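Local coordinates for protein Uly1 (Catenovulum maritimum, PDB 7DRQ) that is a calcium-binding ulvan lyase of polysaccharide lyase family 24 that probably cleaves the algal polysaccharide ulvan by beta-elimination, at residues H129-R132 with E133-T137; M317-K321 with A322-L326; V327-P330 with G331-L334; P335-A339 with K340-S344. All blocks are in the same frame, centred on the assembly; numbering follows the deposited sequence.

Contact 1. Residues H129-R132 with E133-T137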
loop_
_atom_site.group_PDB
_atom_site.type_symbol
_atom_site.label_atom_id
_atom_site.label_comp_id
_atom_site.label_asym_id
_atom_site.label_seq_id
_atom_site.Cartn_x
_atom_site.Cartn_y
_atom_site.Cartn_z
ATOM N N HIS A 129 -10.761 6.273 3.409
ATOM C CA HIS A 129 -10.414 7.027 2.203
ATOM C C HIS A 129 -10.643 8.513 2.492
ATOM O O HIS A 129 -11.624 9.111 2.035
ATOM C CB HIS A 129 -11.201 6.559 0.978
ATOM C CG HIS A 129 -10.723 7.169 -0.304
ATOM N ND1 HIS A 129 -11.271 6.853 -1.530
ATOM C CD2 HIS A 129 -9.737 8.064 -0.552
ATOM C CE1 HIS A 129 -10.657 7.545 -2.475
ATOM N NE2 HIS A 129 -9.721 8.285 -1.910
ATOM N N ALA A 130 -9.712 9.100 3.248
ATOM C CA ALA A 130 -9.709 10.538 3.531
ATOM C C ALA A 130 -11.003 10.997 4.205
ATOM O O ALA A 130 -11.533 12.072 3.910
ATOM C CB ALA A 130 -9.448 11.338 2.253
ATOM N N TYR A 131 -11.511 10.196 5.135
ATOM C CA TYR A 131 -12.741 10.598 5.800
ATOM C C TYR A 131 -12.440 11.611 6.901
ATOM O O TYR A 131 -11.314 11.721 7.389
ATOM C CB TYR A 131 -13.481 9.382 6.360
ATOM C CG TYR A 131 -13.800 8.363 5.284
ATOM C CD1 TYR A 131 -14.251 8.767 4.037
ATOM C CD2 TYR A 131 -13.619 7.006 5.510
ATOM C CE1 TYR A 131 -14.542 7.839 3.033
ATOM C CE2 TYR A 131 -13.894 6.070 4.516
ATOM C CZ TYR A 131 -14.349 6.492 3.284
ATOM O OH TYR A 131 -14.625 5.571 2.303
ATOM N N ARG A 132 -13.471 12.372 7.270
ATOM C CA ARG A 132 -13.371 13.428 8.269
ATOM C C ARG A 132 -14.658 13.435 9.077
ATOM O O ARG A 132 -15.627 12.758 8.736
ATOM C CB ARG A 132 -13.129 14.804 7.620
ATOM C CG ARG A 132 -13.891 14.990 6.327
ATOM C CD ARG A 132 -13.431 16.221 5.542
ATOM N NE ARG A 132 -13.755 16.086 4.117
ATOM C CZ ARG A 132 -14.953 16.334 3.589
ATOM N NH1 ARG A 132 -15.959 16.735 4.359
ATOM N NH2 ARG A 132 -15.150 16.182 2.286
ATOM N N GLU A 133 -14.678 14.229 10.154
ATOM C CA GLU A 133 -15.829 14.175 11.054
ATOM C C GLU A 133 -17.120 14.584 10.354
ATOM O O GLU A 133 -18.200 14.119 10.733
ATOM C CB GLU A 133 -15.587 15.045 12.287
ATOM C CG GLU A 133 -15.529 16.531 12.013
ATOM C CD GLU A 133 -15.101 17.291 13.242
ATOM O OE1 GLU A 133 -15.346 16.773 14.350
ATOM O OE2 GLU A 133 -14.509 18.378 13.106
ATOM N N ASN A 134 -17.036 15.430 9.325
ATOM C CA ASN A 134 -18.229 15.853 8.606
ATOM C C ASN A 134 -18.342 15.186 7.237
ATOM O O ASN A 134 -18.994 15.725 6.339
ATOM C CB ASN A 134 -18.270 17.379 8.485
ATOM C CG ASN A 134 -17.145 17.928 7.644
ATOM O OD1 ASN A 134 -16.116 17.276 7.455
ATOM N ND2 ASN A 134 -17.338 19.128 7.112
ATOM N N THR A 135 -17.716 14.023 7.061
ATOM C CA THR A 135 -17.971 13.217 5.874
ATOM C C THR A 135 -19.456 12.872 5.806
ATOM O O THR A 135 -20.069 12.495 6.807
ATOM C CB THR A 135 -17.116 11.939 5.902
ATOM O OG1 THR A 135 -15.751 12.272 5.625
ATOM C CG2 THR A 135 -17.593 10.920 4.873
ATOM N N ASP A 136 -20.041 13.028 4.620
ATOM C CA ASP A 136 -21.472 12.835 4.426
ATOM C C ASP A 136 -21.702 11.398 3.987
ATOM O O ASP A 136 -21.449 11.046 2.828
ATOM C CB ASP A 136 -22.017 13.831 3.398
ATOM C CG ASP A 136 -23.513 13.665 3.147
ATOM O OD1 ASP A 136 -24.158 12.843 3.826
ATOM O OD2 ASP A 136 -24.051 14.375 2.266
ATOM N N THR A 137 -22.187 10.566 4.900
ATOM C CA THR A 137 -22.399 9.165 4.559
ATOM C C THR A 137 -23.725 8.914 3.861
ATOM O O THR A 137 -24.067 7.748 3.637
ATOM C CB THR A 137 -22.319 8.282 5.807
ATOM O OG1 THR A 137 -23.454 8.533 6.644
ATOM C CG2 THR A 137 -21.032 8.552 6.582
#
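R132 and T135 are the two ends of a type I beta turn, closed by the backbone bond from T135 N to R132 O at 3.0 Å, so that E133 and N134 occupy its corner. T135 answers in the other direction with its side chain: OG1 takes the N-H of R132 at 2.8 Å in a nearly straight bond, so both backbone polar groups of R132 are engaged by T135. The hydroxyl reaches R132 N because OG1 stands anti to the carbonyl carbon of T135 (chi1 -73°). The methyl CG2 of the same threonine lies obliquely by the Y131 ring, 4.1 Å from CD1. R132 lays its extended chain across the turn, CG within 3.4 Å of T135 OG1, and its NH1 donates to N134 OD1 at 3.1 Å. The amide oxygen lies in the guanidinium plane, yet NH1 stands well above the carbonyl plane of N134; the two flat groups are turned 67° against each other. The arrangement is a surface turn in the long loop between strands 122-126 and 150-152 of the propeller-family region. The corner N-H of E133 is bonded to H195 NE2, Y131 OH is held by N109, and the backbones of A130 and Y131 bond to L201 and R200, where strand 201-208 begins.

Contact 2. Residues M317-K321 with A322-L326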
loop_
_atom_site.group_PDB
_atom_site.type_symbol
_atom_site.label_atom_id
_atom_site.label_comp_id
_atom_site.label_asym_id
_atom_site.label_seq_id
_atom_site.Cartn_x
_atom_site.Cartn_y
_atom_site.Cartn_z
HETATM N N MSE A 317 12.915 20.234 4.723
HETATM C CA MSE A 317 12.074 19.279 5.448
HETATM C C MSE A 317 11.289 20.010 6.546
HETATM O O MSE A 317 11.897 20.602 7.447
HETATM C CB MSE A 317 12.936 18.152 6.035
HETATM C CG MSE A 317 12.176 17.050 6.769
HETATM SE SE MSE A 317 10.902 16.140 5.578
HETATM C CE MSE A 317 12.026 16.072 3.993
ATOM N N PRO A 318 9.948 19.979 6.480
ATOM C CA PRO A 318 9.131 19.295 5.461
ATOM C C PRO A 318 9.303 19.896 4.064
ATOM O O PRO A 318 9.476 21.112 3.925
ATOM C CB PRO A 318 7.693 19.496 5.955
ATOM C CG PRO A 318 7.812 19.925 7.382
ATOM C CD PRO A 318 9.115 20.640 7.497
ATOM N N LEU A 319 9.281 19.037 3.045
ATOM C CA LEU A 319 9.542 19.483 1.683
ATOM C C LEU A 319 8.408 20.356 1.160
ATOM O O LEU A 319 7.228 20.070 1.380
ATOM C CB LEU A 319 9.721 18.266 0.764
ATOM C CG LEU A 319 10.313 18.480 -0.623
ATOM C CD1 LEU A 319 11.687 19.138 -0.550
ATOM C CD2 LEU A 319 10.376 17.125 -1.395
ATOM N N VAL A 320 8.774 21.411 0.434
ATOM C CA VAL A 320 7.815 22.304 -0.203
ATOM C C VAL A 320 7.888 22.218 -1.720
ATOM O O VAL A 320 6.853 22.194 -2.386
ATOM C CB VAL A 320 8.007 23.761 0.264
ATOM C CG1 VAL A 320 6.980 24.670 -0.416
ATOM C CG2 VAL A 320 7.899 23.857 1.779
ATOM N N LYS A 321 9.102 22.186 -2.278
ATOM C CA LYS A 321 9.349 22.108 -3.717
ATOM C C LYS A 321 9.845 20.703 -4.043
ATOM O O LYS A 321 10.994 20.362 -3.734
ATOM C CB LYS A 321 10.402 23.129 -4.154
ATOM C CG LYS A 321 10.061 24.601 -3.970
ATOM C CD LYS A 321 11.270 25.457 -4.434
ATOM C CE LYS A 321 12.315 25.677 -3.305
ATOM N NZ LYS A 321 13.607 24.868 -3.367
ATOM N N ALA A 322 9.002 19.903 -4.698
ATOM C CA ALA A 322 9.374 18.516 -4.977
ATOM C C ALA A 322 10.678 18.409 -5.768
ATOM O O ALA A 322 11.425 17.437 -5.595
ATOM C CB ALA A 322 8.241 17.807 -5.727
ATOM N N ASP A 323 10.980 19.391 -6.627
ATOM C CA ASP A 323 12.151 19.284 -7.493
ATOM C C ASP A 323 13.460 19.127 -6.725
ATOM O O ASP A 323 14.433 18.637 -7.304
ATOM C CB ASP A 323 12.239 20.499 -8.424
ATOM C CG ASP A 323 11.269 20.412 -9.596
ATOM O OD1 ASP A 323 10.523 19.410 -9.680
ATOM O OD2 ASP A 323 11.241 21.350 -10.430
ATOM N N GLU A 324 13.518 19.520 -5.443
ATOM C CA GLU A 324 14.703 19.214 -4.645
ATOM C C GLU A 324 15.036 17.735 -4.681
ATOM O O GLU A 324 16.204 17.357 -4.570
ATOM C CB GLU A 324 14.510 19.641 -3.191
ATOM C CG GLU A 324 14.280 21.131 -3.018
ATOM C CD GLU A 324 14.519 21.578 -1.590
ATOM O OE1 GLU A 324 15.327 20.921 -0.878
ATOM O OE2 GLU A 324 13.893 22.578 -1.184
ATOM N N ALA A 325 14.021 16.886 -4.830
ATOM C CA ALA A 325 14.173 15.436 -4.791
ATOM C C ALA A 325 14.078 14.802 -6.177
ATOM O O ALA A 325 13.918 13.589 -6.291
ATOM C CB ALA A 325 13.127 14.833 -3.849
ATOM N N LEU A 326 14.190 15.605 -7.233
ATOM C CA LEU A 326 14.053 15.097 -8.599
ATOM C C LEU A 326 15.066 13.999 -8.920
ATOM O O LEU A 326 16.237 14.088 -8.545
ATOM C CB LEU A 326 14.245 16.253 -9.581
ATOM C CG LEU A 326 14.093 15.918 -11.063
ATOM C CD1 LEU A 326 12.621 15.651 -11.394
ATOM C CD2 LEU A 326 14.643 17.069 -11.911
HETATM O O HOH W 1 11.325 22.851 -0.585
#
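E324 OE2 is gripped from several directions: by K321 NZ at 3.2 Å in a salt bridge, by a water at 2.7 Å that donates to it, and by the hydroxyl of T316 just before the segment. The same water accepts the N-H of K321 at 2.9 Å, so K321 reaches this one carboxylate oxygen twice, directly through its ammonium group and indirectly through its backbone. The lysine chain runs straight to CG and CD and then bends at its last two torsions (chi3 -87°), which brings NZ back over the glutamate. NZ meets OE2 on the anti side, 35° out of the carboxylate plane. Underneath, the backbone bond from E324 N to K321 O, 3.2 Å, begins the short 3-10 segment 322-324, and A325 N continues with A322 O. L319 supplies the apolar side: its CD1 lies 3.9 Å from both CB and CD of E324, the two side chains running antiparallel alongside each other, while CD2 reaches the methyl of A325 at 4.3 Å. This loop leads from strand 307-308 into strand 326-328 of a propeller-type antiparallel sheet; A322 packs on F294 and F277 of that sheet, and W260 holds V320 O. With an ammonium group, a water and a hydroxyl gathered at OE2, the glutamate is probably stabilised as the carboxylate, while its aliphatic stem lies against L319.

Contact 3. Residues V327-P330 with G331-L334; sequences VMRP and GDLL
A one-turn 3-10 helix, P330 to L333, follows directly on strand 326-328 and carries the chain from one antiparallel sheet of the propeller-type fold toward the next. Its first two bonds link the segments: D332 N donates to R329 O and L333 N to P330 O, both at 2.9 Å, and L334 N goes on to G331 O. P330 suits the first turn, since its nitrogen has no hydrogen to place. The side chain of D332 folds back over the start of the helix, with CG anti to its own carbonyl carbon (chi1 -63°), and the carboxylate lies against R329, OD1 3.6 Å from CB. This meeting is not an ion pair: the guanidinium leads away to form a salt bridge with D323, and NE of R329 stays 6.4 Å from OD1 of D332. Besides the backbone bond, a water links the two residues, accepting from R329 N and donating to D332 OD2. On the other flank L333 turns back over P330, with its CG 3.3 Å from P330 O and its CD1 4.4 Å from the ring atom CB. P330 also rests on M293 of strand 290-298, while P330 and L333 both touch T365 of strand 359-369, so the turn is wedged between two sheets; R286, next to the calcium-binding residues D285 and F287, holds G331 O. The selenium of M328, a selenomethionine, closes the apolar side 4.5 Å from L333 CG.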
loop_
_atom_site.group_PDB
_atom_site.type_symbol
_atom_site.label_atom_id
_atom_site.label_comp_id
_atom_site.label_asym_id
_atom_site.label_seq_id
_atom_site.Cartn_x
_atom_site.Cartn_y
_atom_site.Cartn_z
ATOM N N VAL A 327 14.619 12.961 -9.645
ATOM C CA VAL A 327 15.550 12.010 -10.261
ATOM C C VAL A 327 15.374 11.946 -11.784
ATOM O O VAL A 327 16.332 11.649 -12.509
ATOM C CB VAL A 327 15.423 10.591 -9.653
ATOM C CG1 VAL A 327 15.773 10.595 -8.162
ATOM C CG2 VAL A 327 14.031 10.001 -9.887
HETATM N N MSE A 328 14.170 12.218 -12.285
HETATM C CA MSE A 328 13.869 12.009 -13.721
HETATM C C MSE A 328 12.578 12.723 -14.103
HETATM O O MSE A 328 11.695 12.880 -13.267
HETATM C CB MSE A 328 13.779 10.498 -14.029
HETATM C CG MSE A 328 13.978 10.077 -15.511
HETATM SE SE MSE A 328 12.352 10.000 -16.605
HETATM C CE MSE A 328 11.195 8.930 -15.322
ATOM N N ARG A 329 12.467 13.189 -15.344
ATOM C CA ARG A 329 11.229 13.824 -15.793
ATOM C C ARG A 329 10.572 12.894 -16.790
ATOM O O ARG A 329 10.999 12.852 -17.949
ATOM C CB ARG A 329 11.511 15.180 -16.444
ATOM C CG ARG A 329 12.207 16.196 -15.553
ATOM C CD ARG A 329 11.206 17.002 -14.755
ATOM N NE ARG A 329 11.865 18.162 -14.165
ATOM C CZ ARG A 329 11.421 18.809 -13.094
ATOM N NH1 ARG A 329 10.308 18.411 -12.488
ATOM N NH2 ARG A 329 12.107 19.844 -12.623
ATOM N N PRO A 330 9.534 12.135 -16.419
ATOM C CA PRO A 330 8.969 11.161 -17.385
ATOM C C PRO A 330 8.353 11.806 -18.622
ATOM O O PRO A 330 8.223 11.134 -19.659
ATOM C CB PRO A 330 7.906 10.412 -16.566
ATOM C CG PRO A 330 8.263 10.642 -15.139
ATOM C CD PRO A 330 8.977 11.972 -15.068
ATOM N N GLY A 331 7.966 13.083 -18.549
ATOM C CA GLY A 331 7.514 13.784 -19.748
ATOM C C GLY A 331 8.550 13.756 -20.866
ATOM O O GLY A 331 8.190 13.777 -22.053
ATOM N N ASP A 332 9.843 13.705 -20.502
ATOM C CA ASP A 332 10.913 13.580 -21.455
ATOM C C ASP A 332 10.754 12.358 -22.348
ATOM O O ASP A 332 11.332 12.338 -23.445
ATOM C CB ASP A 332 12.245 13.462 -20.709
ATOM C CG ASP A 332 12.534 14.667 -19.930
ATOM O OD1 ASP A 332 11.687 15.612 -20.036
ATOM O OD2 ASP A 332 13.660 14.864 -19.384
ATOM N N LEU A 333 10.129 11.292 -21.847
ATOM C CA LEU A 333 9.987 10.065 -22.607
ATOM C C LEU A 333 9.017 10.206 -23.775
ATOM O O LEU A 333 9.001 9.344 -24.668
ATOM C CB LEU A 333 9.526 8.945 -21.672
ATOM C CG LEU A 333 10.386 8.754 -20.424
ATOM C CD1 LEU A 333 9.776 7.703 -19.495
ATOM C CD2 LEU A 333 11.815 8.390 -20.786
ATOM N N LEU A 334 8.197 11.249 -23.777
ATOM C CA LEU A 334 7.299 11.579 -24.882
ATOM C C LEU A 334 7.547 13.043 -25.205
ATOM O O LEU A 334 6.701 13.903 -24.948
ATOM C CB LEU A 334 5.836 11.324 -24.507
ATOM C CG LEU A 334 5.496 9.874 -24.169
ATOM C CD1 LEU A 334 4.173 9.792 -23.428
ATOM C CD2 LEU A 334 5.430 9.042 -25.458
HETATM O O HOH W 2 14.451 13.146 -17.808
#

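Contact 4. Residues P335-A339 with K340-S344; sequences PDATA and KDQVS
The amide of Q342 lies over A337, its CD 3.4 Å from CA and 3.6 Å from CB, and its oxygen bridges to A339 across a type II beta turn that runs from A339 to Q342. OE1 takes the N-H of A339 at 3.0 Å, with the donor in the carbonyl plane, while Q342 N returns to A339 O at 3.1 Å. Backbone and side chain of the glutamine thus clasp both backbone polar groups of A339. An extended chain makes this possible: CG stands anti to the backbone N (chi1 -156°), and the amide is carried back over the preceding loop. There A337 forms the centre of an inverse gamma turn, whose bond from T338 N to D336 O is weak. The other end of the amide is fixed from outside, NE2 donating to E367 of strand 359-369, and a water links the same nitrogen to D336 O; with both ends engaged the amide is held in one orientation. Further out, R286 bonds to A337 O, and D341 pairs through its backbone with D285, a ligand of the second calcium ion. The turn leads into strand 343-344 of the propeller-type sheet close to that metal site. V343, the first residue of the strand, seats its CG2 3.5 Å from A337 O and 4.0 Å from A337 CB.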
loop_
_atom_site.group_PDB
_atom_site.type_symbol
_atom_site.label_atom_id
_atom_site.label_comp_id
_atom_site.label_asym_id
_atom_site.label_seq_id
_atom_site.Cartn_x
_atom_site.Cartn_y
_atom_site.Cartn_z
ATOM N N PRO A 335 8.729 13.364 -25.735
ATOM C CA PRO A 335 9.141 14.776 -25.793
ATOM C C PRO A 335 8.312 15.617 -26.741
ATOM O O PRO A 335 8.331 16.843 -26.612
ATOM C CB PRO A 335 10.602 14.698 -26.248
ATOM C CG PRO A 335 10.701 13.411 -26.976
ATOM C CD PRO A 335 9.729 12.465 -26.335
ATOM N N ASP A 336 7.577 15.011 -27.676
ATOM C CA ASP A 336 6.712 15.763 -28.581
ATOM C C ASP A 336 5.265 15.806 -28.116
ATOM O O ASP A 336 4.424 16.400 -28.801
ATOM C CB ASP A 336 6.776 15.170 -29.991
ATOM C CG ASP A 336 8.120 15.389 -30.653
ATOM O OD1 ASP A 336 8.723 16.460 -30.433
ATOM O OD2 ASP A 336 8.571 14.488 -31.390
ATOM N N ALA A 337 4.952 15.181 -26.980
ATOM C CA ALA A 337 3.581 15.110 -26.483
ATOM C C ALA A 337 3.340 16.333 -25.609
ATOM O O ALA A 337 3.380 16.277 -24.378
ATOM C CB ALA A 337 3.344 13.809 -25.723
ATOM N N THR A 338 3.084 17.466 -26.280
ATOM C CA THR A 338 2.979 18.772 -25.629
ATOM C C THR A 338 1.558 19.298 -25.512
ATOM O O THR A 338 1.357 20.341 -24.875
ATOM C CB THR A 338 3.792 19.825 -26.396
ATOM O OG1 THR A 338 3.475 19.735 -27.790
ATOM C CG2 THR A 338 5.279 19.609 -26.201
ATOM N N ALA A 339 0.584 18.653 -26.145
ATOM C CA ALA A 339 -0.786 19.127 -26.050
ATOM C C ALA A 339 -1.328 18.866 -24.656
ATOM O O ALA A 339 -0.776 18.081 -23.877
ATOM C CB ALA A 339 -1.675 18.454 -27.101
ATOM N N LYS A 340 -2.415 19.556 -24.331
ATOM C CA LYS A 340 -3.004 19.384 -23.008
ATOM C C LYS A 340 -3.292 17.919 -22.738
ATOM O O LYS A 340 -3.841 17.212 -23.590
ATOM C CB LYS A 340 -4.277 20.206 -22.867
ATOM C CG LYS A 340 -4.008 21.666 -22.815
ATOM C CD LYS A 340 -3.179 22.042 -21.596
ATOM C CE LYS A 340 -2.762 23.480 -21.696
ATOM N NZ LYS A 340 -3.992 24.314 -21.829
ATOM N N ASP A 341 -2.884 17.470 -21.557
ATOM C CA ASP A 341 -3.145 16.128 -21.040
ATOM C C ASP A 341 -2.517 15.012 -21.872
ATOM O O ASP A 341 -2.817 13.841 -21.632
ATOM C CB ASP A 341 -4.650 15.877 -20.899
ATOM C CG ASP A 341 -5.294 16.791 -19.880
ATOM O OD1 ASP A 341 -4.553 17.375 -19.064
ATOM O OD2 ASP A 341 -6.535 16.921 -19.897
ATOM N N GLN A 342 -1.621 15.331 -22.813
ATOM C CA GLN A 342 -1.082 14.297 -23.706
ATOM C C GLN A 342 -0.134 13.325 -23.003
ATOM O O GLN A 342 0.065 12.214 -23.500
ATOM C CB GLN A 342 -0.358 14.934 -24.899
ATOM C CG GLN A 342 -0.280 14.015 -26.136
ATOM C CD GLN A 342 0.301 14.703 -27.365
ATOM O OE1 GLN A 342 0.394 15.926 -27.420
ATOM N NE2 GLN A 342 0.701 13.905 -28.360
ATOM N N VAL A 343 0.471 13.716 -21.881
ATOM C CA VAL A 343 1.281 12.810 -21.067
ATOM C C VAL A 343 0.432 12.389 -19.880
ATOM O O VAL A 343 0.112 13.212 -19.011
ATOM C CB VAL A 343 2.584 13.460 -20.591
ATOM C CG1 VAL A 343 3.427 12.433 -19.787
ATOM C CG2 VAL A 343 3.375 14.032 -21.753
ATOM N N SER A 344 0.083 11.105 -19.819
ATOM C CA SER A 344 -0.826 10.597 -18.806
ATOM C C SER A 344 -0.038 9.631 -17.929
ATOM O O SER A 344 0.343 8.544 -18.377
ATOM C CB SER A 344 -2.043 9.919 -19.438
ATOM O OG SER A 344 -2.881 9.352 -18.444
HETATM O O HOH W 3 2.691 14.855 -30.502
#

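In the fold
The four contacts come in series along the chain, all within its BNR-repeat region, of the beta-propeller clan. Contacts 2, 3 and 4 follow one another without a break from 317 to 344, leading out of the sheet that holds strands 290-298 and 326-328 and into the one that holds strands 343-344 and 359-369. Centres of contacts 2 and 3 lie about 17 Å apart, tied by a salt bridge between D323 OD2 and R329 NH2 of 2.8 Å; those of contacts 3 and 4 lie about 11 Å apart. Contact 1 stands alone, its centre about 29 to 36 Å from the others. Contact 4 lies near the second calcium ion, so this connection links neighbouring sheets beside a metal site.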